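Myo-inositol 2-dehydrogenase (Thermotoga maritima, PDB 3EZY) catalyses the NAD(+)-dependent oxidation of myo-inositol to scyllo-inosose and thus probably serves in myo-inositol degradation. Local coordinates at residues I13-A18 against E37-E42; N75-L80 against V91-P96; R125-F130 against L278-D283. All coordinates share one frame; numbering follows the deposited sequence. Where two conformers were deposited one is given.

Contact 1 of 3, residues I13-A18 against E37-E42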
loop_
_atom_site.group_PDB
_atom_site.type_symbol
_atom_site.label_atom_id
_atom_site.label_comp_id
_atom_site.label_asym_id
_atom_site.label_seq_id
_atom_site.Cartn_x
_atom_site.Cartn_y
_atom_site.Cartn_z
ATOM N N ILE A 13 10.272 -30.741 -9.365
ATOM C CA ILE A 13 10.384 -30.617 -7.888
ATOM C C ILE A 13 11.517 -31.451 -7.258
ATOM O O ILE A 13 12.230 -30.967 -6.359
ATOM C CB ILE A 13 9.029 -30.893 -7.198
ATOM C CG1 ILE A 13 8.024 -29.785 -7.596
ATOM C CG2 ILE A 13 9.169 -30.936 -5.655
ATOM C CD1 ILE A 13 6.616 -30.063 -7.136
ATOM N N GLY A 14 11.694 -32.690 -7.716
ATOM C CA GLY A 14 12.847 -33.492 -7.284
ATOM C C GLY A 14 14.160 -32.769 -7.557
ATOM O O GLY A 14 15.088 -32.814 -6.756
ATOM N N THR A 15 14.261 -32.098 -8.701
ATOM C CA THR A 15 15.473 -31.333 -9.006
ATOM C C THR A 15 15.740 -30.203 -8.010
ATOM O O THR A 15 16.865 -30.037 -7.533
ATOM C CB THR A 15 15.421 -30.781 -10.447
ATOM O OG1 THR A 15 15.310 -31.888 -11.357
ATOM C CG2 THR A 15 16.685 -29.949 -10.750
ATOM N N ILE A 16 14.711 -29.424 -7.682
ATOM C CA ILE A 16 14.801 -28.430 -6.631
ATOM C C ILE A 16 15.325 -29.010 -5.324
ATOM O O ILE A 16 16.247 -28.449 -4.710
ATOM C CB ILE A 16 13.444 -27.711 -6.433
ATOM C CG1 ILE A 16 13.174 -26.832 -7.660
ATOM C CG2 ILE A 16 13.445 -26.857 -5.123
ATOM C CD1 ILE A 16 11.716 -26.285 -7.755
ATOM N N HIS A 17 14.738 -30.111 -4.859
ATOM C CA HIS A 17 15.192 -30.719 -3.568
ATOM C C HIS A 17 16.685 -31.131 -3.648
ATOM O O HIS A 17 17.484 -30.852 -2.729
ATOM C CB HIS A 17 14.323 -31.942 -3.215
ATOM C CG HIS A 17 12.932 -31.596 -2.786
ATOM N ND1 HIS A 17 12.667 -30.694 -1.775
ATOM C CD2 HIS A 17 11.726 -32.082 -3.187
ATOM C CE1 HIS A 17 11.358 -30.630 -1.582
ATOM N NE2 HIS A 17 10.767 -31.467 -2.425
ATOM N N ALA A 18 17.056 -31.783 -4.754
ATOM C CA ALA A 18 18.427 -32.293 -4.938
ATOM C C ALA A 18 19.440 -31.140 -4.911
ATOM O O ALA A 18 20.502 -31.264 -4.311
ATOM C CB ALA A 18 18.545 -33.029 -6.274
ATOM N N GLU A 37 17.516 -42.126 -18.645
ATOM C CA GLU A 37 18.955 -42.336 -18.482
ATOM C C GLU A 37 19.804 -41.077 -18.687
ATOM O O GLU A 37 20.760 -40.855 -17.968
ATOM C CB GLU A 37 19.465 -43.490 -19.366
ATOM C CG GLU A 37 19.216 -44.909 -18.781
ATOM C CD GLU A 37 20.369 -45.894 -19.033
ATOM O OE1 GLU A 37 20.884 -45.941 -20.174
ATOM O OE2 GLU A 37 20.761 -46.622 -18.080
ATOM N N ASP A 38 19.452 -40.240 -19.664
ATOM C CA ASP A 38 20.286 -39.049 -19.892
ATOM C C ASP A 38 20.088 -37.988 -18.814
ATOM O O ASP A 38 21.055 -37.345 -18.396
ATOM C CB ASP A 38 20.067 -38.471 -21.284
ATOM C CG ASP A 38 20.399 -39.472 -22.368
ATOM O OD1 ASP A 38 21.613 -39.614 -22.716
ATOM O OD2 ASP A 38 19.433 -40.132 -22.850
ATOM N N ARG A 39 18.846 -37.838 -18.364
ATOM C CA ARG A 39 18.517 -37.022 -17.193
ATOM C C ARG A 39 19.367 -37.441 -15.983
ATOM O O ARG A 39 20.085 -36.626 -15.395
ATOM C CB ARG A 39 17.023 -37.164 -16.890
ATOM C CG ARG A 39 16.475 -36.208 -15.780
ATOM C CD ARG A 39 16.586 -34.743 -16.181
ATOM N NE ARG A 39 16.194 -33.850 -15.092
ATOM C CZ ARG A 39 16.600 -32.589 -14.971
ATOM N NH1 ARG A 39 17.418 -32.063 -15.892
ATOM N NH2 ARG A 39 16.197 -31.841 -13.927
ATOM N N LEU A 40 19.292 -38.725 -15.629
ATOM C CA LEU A 40 20.125 -39.296 -14.577
ATOM C C LEU A 40 21.641 -38.996 -14.753
ATOM O O LEU A 40 22.292 -38.495 -13.839
ATOM C CB LEU A 40 19.906 -40.799 -14.571
ATOM C CG LEU A 40 20.426 -41.557 -13.350
ATOM C CD1 LEU A 40 19.798 -40.914 -12.097
ATOM C CD2 LEU A 40 20.033 -43.021 -13.491
ATOM N N ARG A 41 22.197 -39.319 -15.934
ATOM C CA ARG A 41 23.596 -39.035 -16.269
ATOM C C ARG A 41 23.937 -37.573 -16.068
ATOM O O ARG A 41 24.957 -37.215 -15.448
ATOM C CB ARG A 41 23.837 -39.206 -17.778
ATOM C CG ARG A 41 24.078 -40.549 -18.310
ATOM C CD ARG A 41 24.388 -40.364 -19.804
ATOM N NE ARG A 41 25.814 -40.379 -20.082
ATOM C CZ ARG A 41 26.342 -40.749 -21.256
ATOM N NH1 ARG A 41 25.555 -41.124 -22.245
ATOM N NH2 ARG A 41 27.657 -40.773 -21.441
ATOM N N GLU A 42 23.120 -36.717 -16.674
ATOM C CA GLU A 42 23.414 -35.295 -16.617
ATOM C C GLU A 42 23.377 -34.746 -15.203
ATOM O O GLU A 42 24.243 -33.969 -14.819
ATOM C CB GLU A 42 22.521 -34.515 -17.577
ATOM C CG GLU A 42 23.102 -34.619 -18.992
ATOM C CD GLU A 42 22.090 -34.338 -20.093
ATOM O OE1 GLU A 42 20.965 -33.866 -19.780
ATOM O OE2 GLU A 42 22.431 -34.582 -21.274
#
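Arg-39 NH2 donates a hydrogen bond to Thr-15 OG1 at 2.7 Å, the one hydrogen bond between these two segments, near the protein surface. The bond is bent, with an N-H...O angle of 133°. The hydroxyl oxygen sits at the edge of the guanidinium, 14° out of its plane. Arg-39 holds CG anti to its backbone N (chi1 -172°) and bends at chi2, which carries the guanidinium across to the other helix. The same group is held a second time, because Arg-39 NE bonds to Leu-10 O. Thr-15 OG1 also bonds to Gly-11 O, just before helix 12-20.

This is the Rossmann-type NAD-binding domain. Helix 12-20 follows strand 3-8, and Gly-14 belongs to a GxGxxG pattern, consistent with the dinucleotide-binding turn of such folds. Helix 37-47 follows strand 27-33, the next strand of the parallel sheet.

Van der Waals contact is slight. Thr-15 CB and CG2 each lie 3.7 Å from Arg-39 NH2, and only 67 Å² is buried in all. The backbones stay well apart, 10.4 Å between the CA atoms of Thr-15 and Arg-39.

Contact 2 of 3, residues N75-L80 against V91-P96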
loop_
_atom_site.group_PDB
_atom_site.type_symbol
_atom_site.label_atom_id
_atom_site.label_comp_id
_atom_site.label_asym_id
_atom_site.label_seq_id
_atom_site.Cartn_x
_atom_site.Cartn_y
_atom_site.Cartn_z
ATOM N N ASN A 75 1.452 -42.099 -9.390
ATOM C CA ASN A 75 1.103 -43.513 -9.437
ATOM C C ASN A 75 2.232 -44.440 -8.931
ATOM O O ASN A 75 2.020 -45.628 -8.711
ATOM C CB ASN A 75 0.578 -43.908 -10.825
ATOM C CG ASN A 75 1.628 -43.772 -11.934
ATOM O OD1 ASN A 75 2.818 -43.519 -11.693
ATOM N ND2 ASN A 75 1.178 -43.941 -13.171
ATOM N N THR A 76 3.430 -43.908 -8.722
ATOM C CA THR A 76 4.484 -44.744 -8.128
ATOM C C THR A 76 4.658 -44.503 -6.627
ATOM O O THR A 76 5.432 -45.190 -5.985
ATOM C CB THR A 76 5.850 -44.546 -8.812
ATOM O OG1 THR A 76 6.302 -43.207 -8.595
ATOM C CG2 THR A 76 5.735 -44.763 -10.329
ATOM N N HIS A 77 3.917 -43.563 -6.055
ATOM C CA HIS A 77 4.240 -43.135 -4.677
ATOM C C HIS A 77 4.010 -44.224 -3.663
ATOM O O HIS A 77 4.839 -44.446 -2.777
ATOM C CB HIS A 77 3.438 -41.893 -4.242
ATOM C CG HIS A 77 3.885 -40.622 -4.893
ATOM N ND1 HIS A 77 3.236 -39.416 -4.693
ATOM C CD2 HIS A 77 4.914 -40.361 -5.741
ATOM C CE1 HIS A 77 3.864 -38.465 -5.367
ATOM N NE2 HIS A 77 4.877 -39.011 -6.015
ATOM N N SER A 78 2.873 -44.891 -3.785
ATOM C CA SER A 78 2.501 -45.919 -2.843
ATOM C C SER A 78 3.552 -47.032 -2.799
ATOM O O SER A 78 4.046 -47.399 -1.748
ATOM C CB SER A 78 1.156 -46.537 -3.248
ATOM O OG SER A 78 0.672 -47.280 -2.160
ATOM N N GLU A 79 3.865 -47.584 -3.962
ATOM C CA GLU A 79 4.860 -48.644 -4.018
ATOM C C GLU A 79 6.207 -48.242 -3.408
ATOM O O GLU A 79 6.782 -48.987 -2.630
ATOM C CB GLU A 79 5.086 -49.126 -5.452
ATOM C CG GLU A 79 6.282 -50.106 -5.509
ATOM C CD GLU A 79 6.781 -50.343 -6.932
ATOM O OE1 GLU A 79 7.926 -50.829 -7.105
ATOM O OE2 GLU A 79 6.021 -50.025 -7.883
ATOM N N LEU A 80 6.714 -47.076 -3.777
ATOM C CA LEU A 80 7.982 -46.618 -3.280
ATOM C C LEU A 80 7.967 -46.340 -1.807
ATOM O O LEU A 80 8.925 -46.678 -1.118
ATOM C CB LEU A 80 8.466 -45.374 -4.039
ATOM C CG LEU A 80 8.722 -45.707 -5.523
ATOM C CD1 LEU A 80 9.021 -44.448 -6.331
ATOM C CD2 LEU A 80 9.879 -46.756 -5.585
ATOM N N VAL A 91 10.996 -41.514 5.186
ATOM C CA VAL A 91 10.528 -41.175 3.845
ATOM C C VAL A 91 9.751 -39.856 3.773
ATOM O O VAL A 91 8.839 -39.597 4.592
ATOM C CB VAL A 91 9.746 -42.377 3.134
ATOM C CG1 VAL A 91 8.617 -42.898 3.967
ATOM C CG2 VAL A 91 9.214 -41.958 1.760
ATOM N N PHE A 92 10.147 -39.007 2.814
ATOM C CA PHE A 92 9.395 -37.787 2.479
ATOM C C PHE A 92 8.744 -38.066 1.141
ATOM O O PHE A 92 9.410 -38.584 0.220
ATOM C CB PHE A 92 10.361 -36.592 2.406
ATOM C CG PHE A 92 9.787 -35.337 1.760
ATOM C CD1 PHE A 92 9.331 -34.276 2.544
ATOM C CD2 PHE A 92 9.721 -35.218 0.368
ATOM C CE1 PHE A 92 8.782 -33.099 1.932
ATOM C CE2 PHE A 92 9.213 -34.060 -0.246
ATOM C CZ PHE A 92 8.728 -32.999 0.544
ATOM N N CYS A 93 7.439 -37.784 1.023
ATOM C CA CYS A 93 6.723 -37.993 -0.230
ATOM C C CYS A 93 6.102 -36.687 -0.735
ATOM O O CYS A 93 5.288 -36.054 -0.037
ATOM C CB CYS A 93 5.610 -39.055 -0.053
ATOM S SG CYS A 93 4.841 -39.611 -1.585
ATOM N N GLU A 94 6.428 -36.326 -1.970
ATOM C CA GLU A 94 5.829 -35.156 -2.589
ATOM C C GLU A 94 4.305 -35.299 -2.632
ATOM O O GLU A 94 3.761 -36.436 -2.652
ATOM C CB GLU A 94 6.382 -34.943 -4.026
ATOM C CG GLU A 94 7.511 -33.891 -4.099
ATOM C CD GLU A 94 7.104 -32.580 -3.397
ATOM O OE1 GLU A 94 7.898 -32.020 -2.610
ATOM O OE2 GLU A 94 5.969 -32.113 -3.630
ATOM N N LYS A 95 3.622 -34.157 -2.635
ATOM C CA LYS A 95 2.207 -34.074 -2.885
ATOM C C LYS A 95 1.903 -34.638 -4.264
ATOM O O LYS A 95 2.682 -34.421 -5.205
ATOM C CB LYS A 95 1.769 -32.580 -2.847
ATOM C CG LYS A 95 0.455 -32.270 -3.635
ATOM C CD LYS A 95 0.655 -32.024 -5.139
ATOM C CE LYS A 95 -0.581 -31.428 -5.775
ATOM N NZ LYS A 95 -0.674 -31.691 -7.249
ATOM N N PRO A 96 0.764 -35.367 -4.409
ATOM C CA PRO A 96 -0.056 -35.894 -3.337
ATOM C C PRO A 96 0.467 -37.288 -3.010
ATOM O O PRO A 96 1.071 -37.932 -3.875
ATOM C CB PRO A 96 -1.417 -36.033 -3.995
ATOM C CG PRO A 96 -1.070 -36.471 -5.354
ATOM C CD PRO A 96 0.159 -35.622 -5.722
#
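His-77 in the first turn of helix 77-86 faces Cys-93 near the end of strand 90-94, with 7.2 Å between their CA atoms, and the chain then runs on through a cis peptide bond into Pro-96. The imidazole reaches from the helix toward the strand end.

Its ND1 donates to Pro-96 O at 2.7 Å. The N-H...O angle is 137°. The oxygen lies near the ring plane, while the donor is somewhat tilted from the carbonyl plane. ND1 also makes a weak hydrogen bond to Leu-97 O, just beyond the segment. CE1 lies 3.4 Å from Glu-94 O. Outside the two segments, His-77 NE2 bonds to Ser-72 O, so both ring nitrogens have partners and the rotation of the ring is fixed.

The elements belong to one beta-alpha-beta unit of the Rossmann fold: strand 67-70, helix 77-86 and strand 90-94. His-77 ties the start of the helix to the chain leaving the second strand.

The sulfur contact is of another kind. Cys-93 SG sits over one face of the imidazole, 3.8 Å from the ring centroid and 29° off the normal. The sulfur is turned anti to the backbone N of its own residue (chi1 -170°), which brings it over ND1 and CG of His-77. The side-chain end of Glu-94 leads away from this helix, and its OE1 meets His-17 NE2. Lys-95 also points away, and its NZ forms a salt bridge with Asp-172.

Contact 3 of 3, residues R125-F130 against L278-D283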
loop_
_atom_site.group_PDB
_atom_site.type_symbol
_atom_site.label_atom_id
_atom_site.label_comp_id
_atom_site.label_asym_id
_atom_site.label_seq_id
_atom_site.Cartn_x
_atom_site.Cartn_y
_atom_site.Cartn_z
ATOM N N ARG A 125 3.091 -24.868 3.739
ATOM C CA ARG A 125 3.138 -24.585 5.201
ATOM C C ARG A 125 4.430 -23.892 5.565
ATOM O O ARG A 125 4.526 -23.378 6.666
ATOM C CB ARG A 125 3.088 -25.832 6.065
ATOM C CG ARG A 125 1.796 -26.621 5.926
ATOM C CD ARG A 125 1.673 -27.605 7.061
ATOM N NE ARG A 125 0.473 -28.435 6.949
ATOM C CZ ARG A 125 0.018 -29.167 7.957
ATOM N NH1 ARG A 125 0.714 -29.193 9.071
ATOM N NH2 ARG A 125 -1.105 -29.893 7.839
ATOM N N PHE A 126 5.445 -23.937 4.669
ATOM C CA PHE A 126 6.744 -23.412 5.020
ATOM C C PHE A 126 7.051 -22.146 4.269
ATOM O O PHE A 126 8.193 -21.709 4.304
ATOM C CB PHE A 126 7.862 -24.477 4.796
ATOM C CG PHE A 126 7.616 -25.764 5.576
ATOM C CD1 PHE A 126 8.057 -25.885 6.887
ATOM C CD2 PHE A 126 6.864 -26.805 5.015
ATOM C CE1 PHE A 126 7.805 -27.045 7.630
ATOM C CE2 PHE A 126 6.612 -27.980 5.742
ATOM C CZ PHE A 126 7.090 -28.093 7.059
ATOM N N ASP A 127 6.077 -21.620 3.518
ATOM C CA ASP A 127 6.125 -20.251 2.954
ATOM C C ASP A 127 6.243 -19.230 4.102
ATOM O O ASP A 127 5.459 -19.248 5.058
ATOM C CB ASP A 127 4.832 -20.021 2.121
ATOM C CG ASP A 127 4.702 -18.592 1.569
ATOM O OD1 ASP A 127 4.517 -17.637 2.365
ATOM O OD2 ASP A 127 4.732 -18.412 0.327
ATOM N N ARG A 128 7.254 -18.362 4.071
ATOM C CA ARG A 128 7.456 -17.501 5.230
ATOM C C ARG A 128 6.232 -16.629 5.567
ATOM O O ARG A 128 5.999 -16.355 6.745
ATOM C CB ARG A 128 8.700 -16.597 5.084
ATOM C CG ARG A 128 8.590 -15.636 3.923
ATOM C CD ARG A 128 9.937 -15.023 3.514
ATOM N NE ARG A 128 10.293 -13.889 4.358
ATOM C CZ ARG A 128 11.199 -13.925 5.339
ATOM N NH1 ARG A 128 11.451 -12.820 6.044
ATOM N NH2 ARG A 128 11.862 -15.060 5.608
ATOM N N ASN A 129 5.461 -16.192 4.563
ATOM C CA ASN A 129 4.271 -15.382 4.839
ATOM C C ASN A 129 3.108 -16.157 5.467
ATOM O O ASN A 129 2.501 -15.703 6.424
ATOM C CB ASN A 129 3.839 -14.694 3.543
ATOM C CG ASN A 129 4.975 -13.872 2.948
ATOM O OD1 ASN A 129 5.552 -13.073 3.643
ATOM N ND2 ASN A 129 5.329 -14.110 1.692
ATOM N N PHE A 130 2.782 -17.321 4.909
ATOM C CA PHE A 130 1.689 -18.150 5.465
ATOM C C PHE A 130 1.977 -18.660 6.874
ATOM O O PHE A 130 1.091 -18.735 7.760
ATOM C CB PHE A 130 1.432 -19.332 4.528
ATOM C CG PHE A 130 1.103 -18.928 3.081
ATOM C CD1 PHE A 130 0.500 -17.692 2.795
ATOM C CD2 PHE A 130 1.338 -19.818 2.026
ATOM C CE1 PHE A 130 0.154 -17.341 1.477
ATOM C CE2 PHE A 130 1.031 -19.472 0.676
ATOM C CZ PHE A 130 0.447 -18.223 0.401
ATOM N N LEU A 278 10.145 -21.460 -9.802
ATOM C CA LEU A 278 11.283 -21.459 -8.928
ATOM C C LEU A 278 11.313 -20.176 -8.077
ATOM O O LEU A 278 11.549 -20.249 -6.884
ATOM C CB LEU A 278 12.579 -21.638 -9.742
ATOM C CG LEU A 278 13.863 -21.707 -8.901
ATOM C CD1 LEU A 278 13.891 -23.002 -8.050
ATOM C CD2 LEU A 278 15.107 -21.635 -9.802
ATOM N N GLU A 279 11.084 -19.001 -8.676
ATOM C CA GLU A 279 11.167 -17.775 -7.880
ATOM C C GLU A 279 10.052 -17.771 -6.846
ATOM O O GLU A 279 10.225 -17.282 -5.749
ATOM C CB GLU A 279 11.078 -16.517 -8.755
ATOM C CG GLU A 279 9.718 -16.323 -9.396
ATOM C CD GLU A 279 9.638 -15.045 -10.270
ATOM O OE1 GLU A 279 10.577 -14.231 -10.237
ATOM O OE2 GLU A 279 8.665 -14.862 -11.019
ATOM N N ARG A 280 8.907 -18.340 -7.193
ATOM C CA ARG A 280 7.787 -18.431 -6.234
ATOM C C ARG A 280 8.060 -19.398 -5.063
ATOM O O ARG A 280 7.795 -19.075 -3.885
ATOM C CB ARG A 280 6.468 -18.816 -6.945
ATOM C CG ARG A 280 5.303 -19.155 -5.978
ATOM C CD ARG A 280 4.853 -17.871 -5.258
ATOM N NE ARG A 280 3.807 -18.078 -4.256
ATOM C CZ ARG A 280 4.005 -18.567 -3.025
ATOM N NH1 ARG A 280 5.218 -18.968 -2.639
ATOM N NH2 ARG A 280 2.977 -18.703 -2.181
ATOM N N TYR A 281 8.558 -20.590 -5.382
ATOM C CA TYR A 281 8.471 -21.698 -4.427
ATOM C C TYR A 281 9.767 -22.153 -3.788
ATOM O O TYR A 281 9.765 -22.971 -2.845
ATOM C CB TYR A 281 7.827 -22.922 -5.107
ATOM C CG TYR A 281 6.311 -22.840 -5.340
ATOM C CD1 TYR A 281 5.791 -23.000 -6.605
ATOM C CD2 TYR A 281 5.416 -22.633 -4.274
ATOM C CE1 TYR A 281 4.426 -22.979 -6.832
ATOM C CE2 TYR A 281 4.053 -22.596 -4.472
ATOM C CZ TYR A 281 3.563 -22.785 -5.762
ATOM O OH TYR A 281 2.220 -22.742 -5.998
ATOM N N ARG A 282 10.884 -21.686 -4.322
ATOM C CA ARG A 282 12.168 -22.251 -3.911
ATOM C C ARG A 282 12.440 -22.169 -2.408
ATOM O O ARG A 282 12.930 -23.148 -1.801
ATOM C CB ARG A 282 13.307 -21.576 -4.696
ATOM C CG ARG A 282 14.674 -21.666 -4.037
ATOM C CD ARG A 282 15.392 -22.942 -4.370
ATOM N NE ARG A 282 15.965 -22.954 -5.725
ATOM C CZ ARG A 282 16.501 -24.039 -6.310
ATOM N NH1 ARG A 282 16.541 -25.209 -5.671
ATOM N NH2 ARG A 282 16.995 -23.962 -7.544
ATOM N N ASP A 283 12.143 -21.023 -1.793
ATOM C CA ASP A 283 12.406 -20.882 -0.361
ATOM C C ASP A 283 11.517 -21.782 0.491
ATOM O O ASP A 283 11.972 -22.296 1.509
ATOM C CB ASP A 283 12.248 -19.444 0.136
ATOM C CG ASP A 283 12.592 -19.313 1.613
ATOM O OD1 ASP A 283 13.717 -19.743 2.009
ATOM O OD2 ASP A 283 11.732 -18.808 2.399
HETATM O O HOH W 1 8.859 -18.656 1.597
#
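Asp-127 and Arg-280 both turn CG anti to the backbone N (chi1 175° for the aspartate); the bend of Arg-280 at chi2 (69°) then turns its end toward the carboxylate. Asp-127 OD2 is the oxygen used. It lies 3.1 Å from Arg-280 NH1 and 3.1 Å from Arg-280 NH2. Both hydrogen bonds are weak, and together they make a salt bridge. The two flat groups are turned 72° against each other, so this is not a coplanar pairing of two oxygens with two nitrogens. One oxygen takes both nitrogens.

The other oxygen of Asp-127 caps helix 128-138. OD1 accepts from Phe-130 N at 3.1 Å and, more weakly, from Asn-129 N at 2.8 Å. Asp-127 is thus the N-cap, and its carboxylate joins that helix to helix 277-298. OD1 also lies over one face of the Phe-130 ring, toward the rim. Phe-130 CE2 meets the edge of the guanidinium, 3.5 Å from Arg-280 NH2.

In one conformer of Asp-283, a water accepts from Arg-128 N at 3.0 Å and donates to Asp-283 OD2 at 3.0 Å. The side chain has a second conformer, so this link is doubtful. The side chain of Arg-128 goes to another subunit, where its NH1 bonds to Glu-257 O of the second subunit.

An asparagine in place of Asp-127 removes the negative charge, which would probably weaken the hold on Arg-280 and the tie between the two helices.

The carboxylate carries two roles at once. Its negative charge lies at the N-terminal end of a helix and against an arginine, and both would be expected to favour the ionised form.

How the contacts relate
Contact 2 is buried, contact 1 lies at the surface, and contact 3 is partly buried. Contacts 1 and 2 both belong to the Rossmann-type domain. They touch, among other places, where Ile-13 CG2 packs on Glu-94 OE1 at 3.5 Å. Contact 3 joins helices 128-138 and 277-298. It touches contact 1 through Ile-16, which packs on Leu-278. Contacts 2 and 3 do not touch and lie on opposite sides of the chain's centre. The chemistry differs with place. The buried contact sets a backbone carbonyl and a thiol around one imidazole. The surface contact rests on one arginine-hydroxyl bond. Contact 3 pairs opposite charges.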